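Local coordinates for protein beta-N-acetylglucosaminidase (Thermotoga maritima, PDB 3WO8) that probably hydrolyses terminal non-reducing N-acetyl-D-hexosamine residues from N-acetyl-beta-D-hexosaminides, as a TIM-barrel member of glycosyl hydrolase family 3, at residues Asn25-Glu29 with Glu30-Ile34; Ala110-Ile113 with Met114-Val117; Gly144-Pro147 with Lys148-Ala151. All blocks are in the same frame, centred on the assembly; numbering follows the deposited sequence.

Interaction 1: Asn25-Glu29 with Glu30-Ile34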
loop_
_atom_site.group_PDB
_atom_site.type_symbol
_atom_site.label_atom_id
_atom_site.label_comp_id
_atom_site.label_asym_id
_atom_site.label_seq_id
_atom_site.Cartn_x
_atom_site.Cartn_y
_atom_site.Cartn_z
ATOM N N ASN B 25 2.943 18.789 4.893
ATOM C CA ASN B 25 3.263 17.707 5.783
ATOM C C ASN B 25 2.158 17.498 6.783
ATOM O O ASN B 25 2.299 16.670 7.674
ATOM C CB ASN B 25 4.583 17.970 6.516
ATOM C CG ASN B 25 5.192 16.694 7.077
ATOM O OD1 ASN B 25 5.526 16.576 8.270
ATOM N ND2 ASN B 25 5.336 15.727 6.214
ATOM N N ASP B 26 1.060 18.236 6.635
ATOM C CA ASP B 26 -0.089 18.056 7.518
ATOM C C ASP B 26 -1.360 18.533 6.805
ATOM O O ASP B 26 -1.327 19.095 5.697
ATOM C CB ASP B 26 0.113 18.733 8.915
ATOM C CG ASP B 26 -0.853 18.169 10.032
ATOM O OD1 ASP B 26 -1.148 16.952 10.095
ATOM O OD2 ASP B 26 -1.338 18.948 10.868
ATOM N N PHE B 27 -2.498 18.252 7.427
ATOM C CA PHE B 27 -3.777 18.711 6.925
ATOM C C PHE B 27 -4.691 19.181 8.091
ATOM O O PHE B 27 -4.982 18.443 9.062
ATOM C CB PHE B 27 -4.422 17.633 6.054
ATOM C CG PHE B 27 -5.737 18.057 5.447
ATOM C CD1 PHE B 27 -5.773 18.921 4.372
ATOM C CD2 PHE B 27 -6.920 17.609 5.951
ATOM C CE1 PHE B 27 -6.981 19.330 3.829
ATOM C CE2 PHE B 27 -8.122 18.006 5.403
ATOM C CZ PHE B 27 -8.153 18.876 4.350
ATOM N N ASN B 28 -5.105 20.435 8.001
ATOM C CA ASN B 28 -5.788 21.079 9.093
ATOM C C ASN B 28 -6.366 22.396 8.630
ATOM O O ASN B 28 -6.235 22.748 7.465
ATOM C CB ASN B 28 -4.793 21.347 10.194
ATOM C CG ASN B 28 -3.556 22.002 9.675
ATOM O OD1 ASN B 28 -3.621 22.923 8.883
ATOM N ND2 ASN B 28 -2.418 21.497 10.085
ATOM N N GLU B 29 -6.963 23.146 9.558
ATOM C CA GLU B 29 -7.685 24.353 9.198
ATOM C C GLU B 29 -6.776 25.402 8.540
ATOM O O GLU B 29 -7.217 26.156 7.677
ATOM C CB GLU B 29 -8.424 24.903 10.420
ATOM C CG GLU B 29 -9.549 25.873 10.071
ATOM C CD GLU B 29 -10.626 25.247 9.204
ATOM O OE1 GLU B 29 -10.910 24.045 9.402
ATOM O OE2 GLU B 29 -11.189 25.950 8.331
ATOM N N GLU B 30 -5.506 25.438 8.918
ATOM C CA GLU B 30 -4.576 26.399 8.318
ATOM C C GLU B 30 -4.336 26.028 6.849
ATOM O O GLU B 30 -4.420 26.879 5.964
ATOM C CB GLU B 30 -3.254 26.430 9.105
ATOM C CG GLU B 30 -2.206 27.442 8.618
ATOM C CD GLU B 30 -0.900 27.356 9.405
ATOM O OE1 GLU B 30 -0.957 26.968 10.575
ATOM O OE2 GLU B 30 0.183 27.663 8.883
ATOM N N VAL B 31 -4.080 24.739 6.609
ATOM C CA VAL B 31 -3.771 24.228 5.282
ATOM C C VAL B 31 -4.905 24.523 4.327
ATOM O O VAL B 31 -4.689 25.050 3.231
ATOM C CB VAL B 31 -3.493 22.717 5.316
ATOM C CG1 VAL B 31 -3.483 22.136 3.909
ATOM C CG2 VAL B 31 -2.161 22.429 5.995
ATOM N N LYS B 32 -6.110 24.184 4.759
ATOM C CA LYS B 32 -7.331 24.501 4.016
ATOM C C LYS B 32 -7.458 25.993 3.726
ATOM O O LYS B 32 -7.911 26.376 2.644
ATOM C CB LYS B 32 -8.580 24.078 4.783
ATOM C CG LYS B 32 -8.721 22.590 5.081
ATOM C CD LYS B 32 -10.175 22.255 5.433
ATOM C CE LYS B 32 -10.329 21.242 6.561
ATOM N NZ LYS B 32 -11.761 20.870 6.715
ATOM N N GLU B 33 -7.071 26.832 4.688
ATOM C CA GLU B 33 -7.233 28.283 4.529
ATOM C C GLU B 33 -6.281 28.865 3.490
ATOM O O GLU B 33 -6.715 29.594 2.630
ATOM C CB GLU B 33 -7.146 28.999 5.878
ATOM C CG GLU B 33 -8.415 28.802 6.716
ATOM C CD GLU B 33 -8.298 29.248 8.190
ATOM O OE1 GLU B 33 -9.343 29.417 8.847
ATOM O OE2 GLU B 33 -7.178 29.424 8.722
ATOM N N ILE B 34 -5.002 28.508 3.551
ATOM C CA ILE B 34 -4.045 28.893 2.532
ATOM C C ILE B 34 -4.600 28.483 1.204
ATOM O O ILE B 34 -4.500 29.220 0.253
ATOM C CB ILE B 34 -2.690 28.170 2.691
ATOM C CG1 ILE B 34 -1.958 28.627 3.944
ATOM C CG2 ILE B 34 -1.770 28.426 1.499
ATOM C CD1 ILE B 34 -1.305 29.989 3.796
#

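Interaction 2: Ala110-Ile113 with Met114-Val117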
loop_
_atom_site.group_PDB
_atom_site.type_symbol
_atom_site.label_atom_id
_atom_site.label_comp_id
_atom_site.label_asym_id
_atom_site.label_seq_id
_atom_site.Cartn_x
_atom_site.Cartn_y
_atom_site.Cartn_z
ATOM N N ALA B 110 3.349 1.711 -10.914
ATOM C CA ALA B 110 3.438 2.814 -9.943
ATOM C C ALA B 110 2.492 3.931 -10.314
ATOM O O ALA B 110 1.710 4.416 -9.492
ATOM C CB ALA B 110 4.839 3.345 -9.895
ATOM N N GLY B 111 2.541 4.314 -11.583
ATOM C CA GLY B 111 1.606 5.289 -12.122
ATOM C C GLY B 111 0.134 4.924 -11.921
ATOM O O GLY B 111 -0.687 5.780 -11.519
ATOM N N LYS B 112 -0.215 3.676 -12.227
ATOM C CA LYS B 112 -1.606 3.290 -12.199
ATOM C C LYS B 112 -2.102 3.341 -10.740
ATOM O O LYS B 112 -3.182 3.824 -10.437
ATOM C CB LYS B 112 -1.791 1.914 -12.866
ATOM C CG LYS B 112 -3.241 1.552 -13.156
ATOM C CD LYS B 112 -3.822 2.266 -14.391
ATOM C CE LYS B 112 -5.327 2.038 -14.592
ATOM N NZ LYS B 112 -6.137 2.472 -13.413
ATOM N N ILE B 113 -1.264 2.920 -9.813
ATOM C CA ILE B 113 -1.614 3.061 -8.409
ATOM C C ILE B 113 -1.708 4.530 -7.919
ATOM O O ILE B 113 -2.611 4.903 -7.182
ATOM C CB ILE B 113 -0.655 2.221 -7.552
ATOM C CG1 ILE B 113 -0.914 0.723 -7.858
ATOM C CG2 ILE B 113 -0.897 2.500 -6.075
ATOM C CD1 ILE B 113 0.153 -0.192 -7.279
ATOM N N MET B 114 -0.773 5.362 -8.321
ATOM C CA MET B 114 -0.835 6.747 -7.912
ATOM C C MET B 114 -2.167 7.302 -8.345
ATOM O O MET B 114 -2.855 8.027 -7.616
ATOM C CB MET B 114 0.312 7.528 -8.550
ATOM C CG MET B 114 1.616 7.407 -7.791
ATOM S SD MET B 114 2.987 7.780 -8.881
ATOM C CE MET B 114 4.392 7.095 -8.003
ATOM N N GLU B 115 -2.563 6.893 -9.538
ATOM C CA GLU B 115 -3.759 7.408 -10.130
ATOM C C GLU B 115 -5.024 7.070 -9.364
ATOM O O GLU B 115 -5.922 7.912 -9.185
ATOM C CB GLU B 115 -3.874 6.872 -11.521
ATOM C CG GLU B 115 -4.767 7.734 -12.368
ATOM C CD GLU B 115 -5.834 6.932 -12.987
ATOM O OE1 GLU B 115 -6.796 6.619 -12.247
ATOM O OE2 GLU B 115 -5.661 6.609 -14.182
ATOM N N ILE B 116 -5.090 5.810 -8.939
ATOM C CA ILE B 116 -6.210 5.303 -8.178
ATOM C C ILE B 116 -6.295 6.048 -6.853
ATOM O O ILE B 116 -7.387 6.338 -6.354
ATOM C CB ILE B 116 -6.053 3.798 -7.969
ATOM C CG1 ILE B 116 -6.422 3.092 -9.260
ATOM C CG2 ILE B 116 -6.964 3.297 -6.867
ATOM C CD1 ILE B 116 -6.011 1.636 -9.341
ATOM N N VAL B 117 -5.129 6.358 -6.313
ATOM C CA VAL B 117 -5.021 6.984 -5.013
ATOM C C VAL B 117 -5.447 8.441 -5.139
ATOM O O VAL B 117 -6.033 9.014 -4.228
ATOM C CB VAL B 117 -3.560 6.929 -4.554
ATOM C CG1 VAL B 117 -3.363 7.728 -3.302
ATOM C CG2 VAL B 117 -3.104 5.510 -4.299
#

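Interaction 3: Gly144-Pro147 with Lys148-Ala151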
loop_
_atom_site.group_PDB
_atom_site.type_symbol
_atom_site.label_atom_id
_atom_site.label_comp_id
_atom_site.label_asym_id
_atom_site.label_seq_id
_atom_site.Cartn_x
_atom_site.Cartn_y
_atom_site.Cartn_z
ATOM N N GLY B 144 22.350 5.154 -13.431
ATOM C CA GLY B 144 23.737 4.704 -13.513
ATOM C C GLY B 144 24.654 5.769 -14.074
ATOM O O GLY B 144 24.281 6.949 -14.104
ATOM N N SER B 145 25.846 5.366 -14.527
ATOM C CA SER B 145 26.838 6.345 -15.028
ATOM C C SER B 145 26.836 6.536 -16.555
ATOM O O SER B 145 27.016 7.655 -17.031
ATOM C CB SER B 145 28.248 6.051 -14.505
ATOM O OG SER B 145 28.602 4.703 -14.702
ATOM N N ASP B 146 26.600 5.482 -17.324
ATOM C CA ASP B 146 26.553 5.618 -18.780
ATOM C C ASP B 146 25.286 6.365 -19.172
ATOM O O ASP B 146 24.202 5.854 -18.971
ATOM C CB ASP B 146 26.594 4.235 -19.447
ATOM C CG ASP B 146 26.397 4.293 -20.957
ATOM O OD1 ASP B 146 26.331 5.398 -21.539
ATOM O OD2 ASP B 146 26.314 3.216 -21.576
ATOM N N PRO B 147 25.419 7.568 -19.762
ATOM C CA PRO B 147 24.236 8.391 -20.097
ATOM C C PRO B 147 23.275 7.791 -21.103
ATOM O O PRO B 147 22.108 8.177 -21.142
ATOM C CB PRO B 147 24.854 9.658 -20.710
ATOM C CG PRO B 147 26.235 9.712 -20.177
ATOM C CD PRO B 147 26.668 8.270 -20.113
ATOM N N LYS B 148 23.804 6.916 -21.950
ATOM C CA LYS B 148 23.030 6.184 -22.949
ATOM C C LYS B 148 21.906 5.461 -22.200
ATOM O O LYS B 148 20.710 5.678 -22.465
ATOM C CB LYS B 148 23.952 5.164 -23.646
ATOM C CG LYS B 148 23.591 4.770 -25.071
ATOM C CD LYS B 148 24.686 5.225 -26.039
ATOM C CE LYS B 148 24.642 6.740 -26.234
ATOM N NZ LYS B 148 25.989 7.358 -26.227
ATOM N N ILE B 149 22.340 4.652 -21.227
ATOM C CA ILE B 149 21.480 3.818 -20.405
ATOM C C ILE B 149 20.437 4.637 -19.632
ATOM O O ILE B 149 19.215 4.330 -19.601
ATOM C CB ILE B 149 22.352 3.007 -19.450
ATOM C CG1 ILE B 149 23.101 1.936 -20.248
ATOM C CG2 ILE B 149 21.498 2.334 -18.395
ATOM C CD1 ILE B 149 24.205 1.239 -19.471
ATOM N N VAL B 150 20.921 5.712 -19.041
ATOM C CA VAL B 150 20.059 6.624 -18.296
ATOM C C VAL B 150 18.955 7.193 -19.202
ATOM O O VAL B 150 17.796 7.358 -18.787
ATOM C CB VAL B 150 20.862 7.790 -17.687
ATOM C CG1 VAL B 150 19.969 8.655 -16.796
ATOM C CG2 VAL B 150 22.085 7.275 -16.926
ATOM N N ALA B 151 19.321 7.489 -20.442
ATOM C CA ALA B 151 18.379 8.055 -21.393
ATOM C C ALA B 151 17.252 7.084 -21.642
ATOM O O ALA B 151 16.065 7.432 -21.532
ATOM C CB ALA B 151 19.085 8.379 -22.692
#

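Interaction 1: Asn25-Glu29 with Glu30-Ile34
The ring of Phe27 is met at a slant by two aliphatic groups of the next turn: CD1 lies 4.0 Å from Val31 CG1, and CZ 3.8 Å from Lys32 CG. The ring also meets the ring of Phe59 and touches Leu55, both of helix 53-66. This is a helix N-cap, Asn28 being the cap residue of helix 29-37, which follows strand 20-24 in the TIM barrel. The flat amide of Asn28 turns its oxygen into the helix and its nitrogen back along the loop. With chi1 at 49°, CG sits between the backbone N and carbonyl carbon, which brings OD1 2.9 Å from Val31 N in a capping hydrogen bond. Asn28 ND2 donates to Asp26 OD2 at 2.9 Å, reaching it from above the carboxylate plane; the amide is thus held at both ends, which limits its rotation. With an alanine here in place of Asn28, the Val31 N-H would probably lose its side-chain acceptor and Asp26 OD2 this donor. Asp26 in turn forms a salt bridge with Arg387. Glu29 and Glu30 suit the first helical turn, since their negative charges would be expected to interact favourably with the helix N-terminus. Lys32 offers its methylenes to Phe27, while its NZ stays 4.2 Å from Glu29 OE1, too far for a salt bridge. One turn on, the carboxylates of Glu29 and Glu33 are set almost perpendicular. The first regular helical bond runs from Lys32 N to Asn28 O, at 3.1 Å.

Interaction 2: Ala110-Ile113 with Met114-Val117
Met114 lies back along the helix toward Ala110, its chain extended beyond CG so that the thioether runs beside the preceding turn. CG and SD pass the carbonyl of Ala110, with Met114 SD 3.6 Å from Ala110 O, and the methyl CE reaches to 4.2 Å from Ala110 CB. A small alanine and a long, flexible methionine suit this pairing: the one presents little bulk, and the other can follow the backbone.

On the adjoining flank of the helix the branched chains of Ile113 and Val117 cross obliquely, their CG2 methyls 4.1 Å apart. Val117 holds CG2 beside its own backbone N (chi1 172° carries CG1 instead to the carbonyl side), which turns that methyl onto the carbonyl of Ile113.

The more polar side is made by Lys112, whose chain bends at chi2 and chi4 and swings the ammonium forward. Lys112 NZ comes 4.2 Å from Glu115 OE2, opposite charges that probably attract, though beyond salt-bridge range, and lies equally near CD1 of Ile116. The isoleucine is thus crossed near its tip by the lysine, while Ile116 CG1 lies 3.5 Å from Lys112 O. Beneath these side chains run four helical i to i+4 bonds, from Met114 N to Ala110 O through to Val117 N to Ile113 O.

The stretch closes helix 100-117, just before strand 121-122 of the barrel. Tyr161 of helix 147-164 packs on Ala110 and Met114, and Tyr85 and Pro87 meet Ile113. Ile113 also touches Ile116 of the second subunit and Ile116 touches Val109 of that subunit, so this helix takes part in the dimer interface.

Interaction 3: Gly144-Pro147 with Lys148-Ala151
A chi1 of 174° swings the carboxylate of Asp146 to the carbonyl side of its own backbone, and a chi2 near zero sets OD1 over the amide of Lys148. The result is a hydrogen bond of 3.0 Å from Lys148 N to Asp146 OD1, the N-H coming from well above the carboxylate plane. The same torsions lay OD2 against Ile149, whose side chain crosses that of Asp146 at about a right angle, with Ile149 CD1 3.6 Å from Asp146 OD2 and also near Asp146 CB. Asp146 therefore uses one oxygen for the cap while the other rests on a methyl. Its negative charge at the start of a helix is also likely to be stabilising.

Pro147 suits the first helical position, where its ring fixes phi and no backbone N-H is needed. Pro147 O accepts from Ala151 N at 3.0 Å. Val150 N donates to Asp146 O at 3.3 Å, and Val150 CG2 folds over that same oxygen. Val150 CG2 also lies 3.6 Å from Gly144 O, bringing the loop and the first turn into contact. Gly144 has backbone angles (phi 155°) at which any CB would press on the preceding carbonyl oxygen, so only glycine fits comfortably.

Leu129 touches Pro147 and Val150, and helix 203-211 meets the turn through Leu203 and Pro204. A side-chain oxygen accepting from the N-H two residues on is an Asx turn, used here as the N-cap of helix 147-164, which leads into barrel strand 167-173.

Interactions 1 and 3 are both partly buried helix starts, opening helices 29-37 and 147-164, whereas interaction 2 is a buried stretch at the end of helix 100-117. The caps differ: an amide oxygen serves the third helical residue in interaction 1, a carboxylate oxygen the second in interaction 3. Interaction 2 has no side-chain hydrogen bond across it; its side chains meet mainly by apolar packing over regular helical bonds, with a Lys112-Glu115 pair at the polar side. Through Tyr161 it touches helix 147-164, which interaction 3 opens. The second subunit packs on interaction 2 and meets interaction 1 through a weak hydrogen bond at Asn25; no other chain touches interaction 3.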